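Long-range contact in beta-glucuronidase (PDB 6U7J), which hydrolyses beta-D-glucuronides as a family 2 glycosyl hydrolase of a gut bacterium, probably freeing conjugated compounds such as estrogens: residues V409-E423 / R443-K457. Sequence-based numbering, arbitrary orientation.
Unlike the reference sequence in segment 443-457: E455 (reference Asp).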
loop_
_atom_site.group_PDB
_atom_site.type_symbol
_atom_site.label_atom_id
_atom_site.label_comp_id
_atom_site.label_asym_id
_atom_site.label_seq_id
_atom_site.Cartn_x
_atom_site.Cartn_y
_atom_site.Cartn_z
ATOM N N VAL B 409 10.842 24.202 -28.617
ATOM C CA VAL B 409 11.963 23.304 -28.864
ATOM C C VAL B 409 13.264 24.097 -28.934
ATOM O O VAL B 409 13.465 24.888 -29.856
ATOM C CB VAL B 409 11.760 22.491 -30.139
ATOM C CG1 VAL B 409 13.018 21.671 -30.483
ATOM C CG2 VAL B 409 10.562 21.593 -29.967
ATOM N N VAL B 410 14.171 23.887 -27.969
ATOM C CA VAL B 410 15.442 24.599 -28.000
ATOM C C VAL B 410 16.613 23.689 -28.304
ATOM O O VAL B 410 17.748 24.185 -28.436
ATOM C CB VAL B 410 15.692 25.383 -26.700
ATOM C CG1 VAL B 410 14.485 26.279 -26.402
ATOM C CG2 VAL B 410 16.013 24.429 -25.532
ATOM N N MET B 411 16.387 22.390 -28.465
ATOM C CA MET B 411 17.506 21.492 -28.696
ATOM C C MET B 411 16.974 20.160 -29.212
ATOM O O MET B 411 15.871 19.748 -28.849
ATOM C CB MET B 411 18.323 21.300 -27.405
ATOM C CG MET B 411 19.591 20.457 -27.570
ATOM S SD MET B 411 20.850 20.765 -26.296
ATOM C CE MET B 411 19.932 20.391 -24.805
ATOM N N TRP B 412 17.757 19.511 -30.084
ATOM C CA TRP B 412 17.433 18.185 -30.596
ATOM C C TRP B 412 18.318 17.174 -29.891
ATOM O O TRP B 412 19.537 17.348 -29.845
ATOM C CB TRP B 412 17.659 18.054 -32.110
ATOM C CG TRP B 412 16.981 19.082 -32.974
ATOM C CD1 TRP B 412 17.587 20.068 -33.674
ATOM C CD2 TRP B 412 15.576 19.200 -33.250
ATOM N NE1 TRP B 412 16.656 20.817 -34.346
ATOM C CE2 TRP B 412 15.412 20.309 -34.105
ATOM C CE3 TRP B 412 14.440 18.489 -32.840
ATOM C CZ2 TRP B 412 14.163 20.729 -34.564
ATOM C CZ3 TRP B 412 13.197 18.906 -33.292
ATOM C CH2 TRP B 412 13.069 20.014 -34.150
ATOM N N SER B 413 17.715 16.114 -29.364
ATOM C CA SER B 413 18.476 14.972 -28.895
ATOM C C SER B 413 18.316 13.861 -29.916
ATOM O O SER B 413 17.190 13.487 -30.251
ATOM C CB SER B 413 18.019 14.500 -27.513
ATOM O OG SER B 413 18.551 13.220 -27.250
ATOM N N ILE B 414 19.438 13.331 -30.404
ATOM C CA ILE B 414 19.415 12.428 -31.547
ATOM C C ILE B 414 19.491 10.971 -31.144
ATOM O O ILE B 414 19.358 10.096 -32.019
ATOM C CB ILE B 414 20.562 12.746 -32.529
ATOM C CG1 ILE B 414 21.900 12.535 -31.835
ATOM C CG2 ILE B 414 20.422 14.176 -33.052
ATOM C CD1 ILE B 414 23.066 12.411 -32.790
ATOM N N THR B 415 19.714 10.681 -29.859
ATOM C CA THR B 415 19.874 9.322 -29.373
ATOM C C THR B 415 19.859 9.330 -27.848
ATOM O O THR B 415 20.254 10.311 -27.203
ATOM C CB THR B 415 21.175 8.686 -29.894
ATOM O OG1 THR B 415 21.212 7.302 -29.550
ATOM C CG2 THR B 415 22.400 9.374 -29.313
ATOM N N ASN B 416 19.387 8.231 -27.279
ATOM C CA ASN B 416 19.422 8.034 -25.839
ATOM C C ASN B 416 20.235 6.786 -25.544
ATOM O O ASN B 416 19.860 5.684 -25.966
ATOM C CB ASN B 416 18.012 7.930 -25.248
ATOM C CG ASN B 416 18.033 7.685 -23.757
ATOM O OD1 ASN B 416 18.170 8.618 -22.960
ATOM N ND2 ASN B 416 17.903 6.427 -23.370
ATOM N N GLU B 417 21.372 6.972 -24.875
ATOM C CA GLU B 417 22.183 5.884 -24.347
ATOM C C GLU B 417 22.619 4.837 -25.404
ATOM O O GLU B 417 22.427 3.671 -25.237
ATOM C CB GLU B 417 21.443 5.175 -23.218
ATOM C CG GLU B 417 21.181 6.051 -21.982
ATOM C CD GLU B 417 20.730 5.238 -20.750
ATOM O OE1 GLU B 417 20.260 4.091 -20.901
ATOM O OE2 GLU B 417 20.844 5.756 -19.624
ATOM N N PRO B 418 23.239 5.304 -26.499
ATOM C CA PRO B 418 23.823 4.340 -27.437
ATOM C C PRO B 418 25.107 3.777 -26.852
ATOM O O PRO B 418 25.739 4.375 -25.984
ATOM C CB PRO B 418 24.110 5.191 -28.683
ATOM C CG PRO B 418 24.479 6.526 -28.100
ATOM C CD PRO B 418 23.606 6.690 -26.852
ATOM N N HIS B 419 25.496 2.602 -27.347
ATOM C CA HIS B 419 26.748 1.989 -26.904
ATOM C C HIS B 419 27.900 2.680 -27.635
ATOM O O HIS B 419 28.539 2.134 -28.537
ATOM C CB HIS B 419 26.735 0.490 -27.152
ATOM C CG HIS B 419 27.797 -0.247 -26.395
ATOM N ND1 HIS B 419 28.567 -1.242 -26.961
ATOM C CD2 HIS B 419 28.215 -0.135 -25.111
ATOM C CE1 HIS B 419 29.413 -1.708 -26.060
ATOM N NE2 HIS B 419 29.222 -1.051 -24.931
ATOM N N SER B 420 28.139 3.928 -27.236
ATOM C CA SER B 420 29.021 4.828 -27.967
ATOM C C SER B 420 30.495 4.635 -27.613
ATOM O O SER B 420 31.331 5.443 -28.031
ATOM C CB SER B 420 28.597 6.286 -27.727
ATOM O OG SER B 420 28.663 6.636 -26.353
ATOM N N SER B 421 30.819 3.596 -26.845
ATOM C CA SER B 421 32.202 3.195 -26.627
ATOM C C SER B 421 32.791 2.451 -27.818
ATOM O O SER B 421 34.015 2.320 -27.897
ATOM C CB SER B 421 32.289 2.295 -25.403
ATOM O OG SER B 421 31.571 1.101 -25.670
ATOM N N GLU B 422 31.948 1.947 -28.725
ATOM C CA GLU B 422 32.411 1.222 -29.901
ATOM C C GLU B 422 32.952 2.187 -30.949
ATOM O O GLU B 422 32.339 3.222 -31.230
ATOM C CB GLU B 422 31.271 0.399 -30.509
ATOM C CG GLU B 422 30.663 -0.636 -29.563
ATOM C CD GLU B 422 29.427 -1.329 -30.147
ATOM O OE1 GLU B 422 29.314 -1.420 -31.389
ATOM O OE2 GLU B 422 28.562 -1.782 -29.361
ATOM N N GLU B 423 34.100 1.838 -31.541
ATOM C CA GLU B 423 34.707 2.713 -32.542
ATOM C C GLU B 423 33.792 2.899 -33.746
ATOM O O GLU B 423 33.685 4.008 -34.291
ATOM C CB GLU B 423 36.064 2.160 -32.986
ATOM C CG GLU B 423 36.789 3.029 -34.025
ATOM C CD GLU B 423 37.009 4.467 -33.558
ATOM O OE1 GLU B 423 36.782 5.405 -34.356
ATOM O OE2 GLU B 423 37.400 4.663 -32.394
ATOM N N ARG B 443 19.498 25.416 -33.858
ATOM C CA ARG B 443 19.289 24.756 -32.571
ATOM C C ARG B 443 20.458 23.848 -32.215
ATOM O O ARG B 443 20.972 23.124 -33.076
ATOM C CB ARG B 443 17.990 23.935 -32.560
ATOM C CG ARG B 443 16.714 24.725 -32.312
ATOM C CD ARG B 443 15.498 23.779 -32.419
ATOM N NE ARG B 443 14.202 24.462 -32.400
ATOM C CZ ARG B 443 13.521 24.799 -33.492
ATOM N NH1 ARG B 443 14.010 24.532 -34.690
ATOM N NH2 ARG B 443 12.353 25.410 -33.391
ATOM N N PRO B 444 20.893 23.882 -30.962
ATOM C CA PRO B 444 21.910 22.938 -30.482
ATOM C C PRO B 444 21.469 21.486 -30.627
ATOM O O PRO B 444 20.280 21.168 -30.654
ATOM C CB PRO B 444 22.062 23.302 -29.000
ATOM C CG PRO B 444 21.435 24.616 -28.841
ATOM C CD PRO B 444 20.491 24.871 -29.955
ATOM N N ILE B 445 22.465 20.604 -30.675
ATOM C CA ILE B 445 22.319 19.173 -30.901
ATOM C C ILE B 445 22.918 18.450 -29.701
ATOM O O ILE B 445 23.962 18.871 -29.190
ATOM C CB ILE B 445 23.050 18.755 -32.199
ATOM C CG1 ILE B 445 22.379 19.369 -33.420
ATOM C CG2 ILE B 445 23.141 17.249 -32.321
ATOM C CD1 ILE B 445 20.942 19.040 -33.504
ATOM N N THR B 446 22.279 17.359 -29.259
ATOM C CA THR B 446 22.842 16.538 -28.186
ATOM C C THR B 446 22.378 15.090 -28.321
ATOM O O THR B 446 21.647 14.720 -29.246
ATOM C CB THR B 446 22.480 17.084 -26.798
ATOM O OG1 THR B 446 23.199 16.357 -25.794
ATOM C CG2 THR B 446 20.993 16.935 -26.521
ATOM N N GLY B 447 22.860 14.271 -27.392
ATOM C CA GLY B 447 22.439 12.894 -27.190
ATOM C C GLY B 447 22.924 12.509 -25.809
ATOM O O GLY B 447 23.895 13.081 -25.307
ATOM N N THR B 448 22.233 11.565 -25.174
ATOM C CA THR B 448 22.539 11.264 -23.786
ATOM C C THR B 448 23.474 10.069 -23.679
ATOM O O THR B 448 23.391 9.109 -24.448
ATOM C CB THR B 448 21.279 10.992 -22.959
ATOM O OG1 THR B 448 20.705 9.735 -23.353
ATOM C CG2 THR B 448 20.276 12.112 -23.142
ATOM N N MET B 449 24.344 10.131 -22.675
ATOM C CA MET B 449 25.406 9.164 -22.459
ATOM C C MET B 449 25.069 8.237 -21.309
ATOM O O MET B 449 24.554 8.672 -20.273
ATOM C CB MET B 449 26.722 9.872 -22.117
ATOM C CG MET B 449 27.298 10.719 -23.229
ATOM S SD MET B 449 27.989 9.651 -24.479
ATOM C CE MET B 449 26.731 9.816 -25.749
ATOM N N ASN B 450 25.428 6.968 -21.466
ATOM C CA ASN B 450 25.552 6.089 -20.315
ATOM C C ASN B 450 26.909 5.403 -20.196
ATOM O O ASN B 450 27.267 5.021 -19.082
ATOM C CB ASN B 450 24.445 5.025 -20.322
ATOM C CG ASN B 450 24.784 3.862 -21.197
ATOM O OD1 ASN B 450 24.842 3.997 -22.416
ATOM N ND2 ASN B 450 25.043 2.712 -20.591
ATOM N N VAL B 451 27.682 5.250 -21.284
ATOM C CA VAL B 451 28.996 4.599 -21.223
ATOM C C VAL B 451 29.957 5.473 -20.426
ATOM O O VAL B 451 29.688 6.657 -20.201
ATOM C CB VAL B 451 29.580 4.327 -22.623
ATOM C CG1 VAL B 451 28.641 3.475 -23.482
ATOM C CG2 VAL B 451 29.916 5.639 -23.320
ATOM N N ASP B 452 31.095 4.905 -20.021
ATOM C CA ASP B 452 32.074 5.646 -19.233
ATOM C C ASP B 452 32.681 6.782 -20.057
ATOM O O ASP B 452 32.879 6.656 -21.272
ATOM C CB ASP B 452 33.175 4.705 -18.729
ATOM C CG ASP B 452 32.636 3.590 -17.822
ATOM O OD1 ASP B 452 31.712 3.859 -17.019
ATOM O OD2 ASP B 452 33.144 2.444 -17.900
ATOM N N VAL B 453 32.972 7.902 -19.389
ATOM C CA VAL B 453 33.475 9.077 -20.097
ATOM C C VAL B 453 34.788 8.773 -20.811
ATOM O O VAL B 453 35.043 9.294 -21.905
ATOM C CB VAL B 453 33.623 10.268 -19.130
ATOM C CG1 VAL B 453 34.503 9.891 -17.934
ATOM C CG2 VAL B 453 34.190 11.475 -19.859
ATOM N N GLU B 454 35.629 7.917 -20.225
ATOM C CA GLU B 454 36.872 7.528 -20.883
ATOM C C GLU B 454 36.616 6.809 -22.202
ATOM O O GLU B 454 37.414 6.929 -23.137
ATOM C CB GLU B 454 37.703 6.636 -19.956
ATOM C CG GLU B 454 38.027 7.275 -18.620
ATOM C CD GLU B 454 36.967 6.982 -17.568
ATOM O OE1 GLU B 454 35.934 6.363 -17.923
ATOM O OE2 GLU B 454 37.166 7.373 -16.393
ATOM N N GLU B 455 35.506 6.078 -22.309
ATOM C CA GLU B 455 35.258 5.256 -23.481
ATOM C C GLU B 455 34.366 5.913 -24.526
ATOM O O GLU B 455 34.336 5.437 -25.666
ATOM C CB GLU B 455 34.641 3.924 -23.054
ATOM C CG GLU B 455 35.414 3.242 -21.941
ATOM C CD GLU B 455 35.792 1.814 -22.289
ATOM O OE1 GLU B 455 35.946 1.000 -21.353
ATOM O OE2 GLU B 455 35.931 1.503 -23.498
ATOM N N ASP B 456 33.659 6.987 -24.182
ATOM C CA ASP B 456 32.764 7.612 -25.145
ATOM C C ASP B 456 33.549 8.086 -26.359
ATOM O O ASP B 456 34.693 8.536 -26.249
ATOM C CB ASP B 456 32.024 8.809 -24.541
ATOM C CG ASP B 456 31.169 9.530 -25.576
ATOM O OD1 ASP B 456 30.402 8.836 -26.274
ATOM O OD2 ASP B 456 31.274 10.765 -25.725
ATOM N N LYS B 457 32.911 8.004 -27.526
ATOM C CA LYS B 457 33.570 8.398 -28.757
ATOM C C LYS B 457 32.728 9.315 -29.637
ATOM O O LYS B 457 33.117 9.557 -30.782
ATOM C CB LYS B 457 33.997 7.151 -29.534
ATOM C CG LYS B 457 35.192 6.447 -28.882
ATOM C CD LYS B 457 35.515 5.125 -29.535
ATOM C CE LYS B 457 36.557 4.383 -28.733
ATOM N NZ LYS B 457 36.079 4.109 -27.344
HETATM O O HOH W 1 26.428 6.181 -24.225
#
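W412 and S413 pair in parallel with I445 and T446, and N416 with T448, along strands whose short axes diverge by 41°; a beta bulge between S413 and N416 shifts the register by one residue. The backbone bonds pass from W412 N to P444 O, from T446 N back to W412 O, and from I414 N to T446 O at 2.9 Å. At the start of the pair the extended R443 chain passes obliquely by the rim of the indole, its CD 3.7 Å from W412 NE1. Its NE donates to V409 O at 2.7 Å, exactly in the guanidinium plane, while D440 receives both R443 NH1 and W412 NE1. CD1 of I445 meets the edge of the same indole at W412 CD1, 3.5 Å away. Strand 409-416, helix 424-439 and strand 445-449 together form one beta-alpha-beta unit of the TIM barrel. Past the bulge, T448 OG1 donates to N416 OD1 (2.8 Å), approaching from well above the amide plane. Beyond them the loops stay joined. S420 OG, set between its own backbone N and carbonyl carbon (chi1 60°), reaches the anti side of the D456 carboxylate, donating a hydrogen bond to OD1 at 2.8 Å; a water bonded to P418 O and N450 N also donates to this hydroxyl. K457, bent at its last torsion (chi4 60°), brings NZ to two carbonyls, S421 O and E455 O, each 2.8 Å from it.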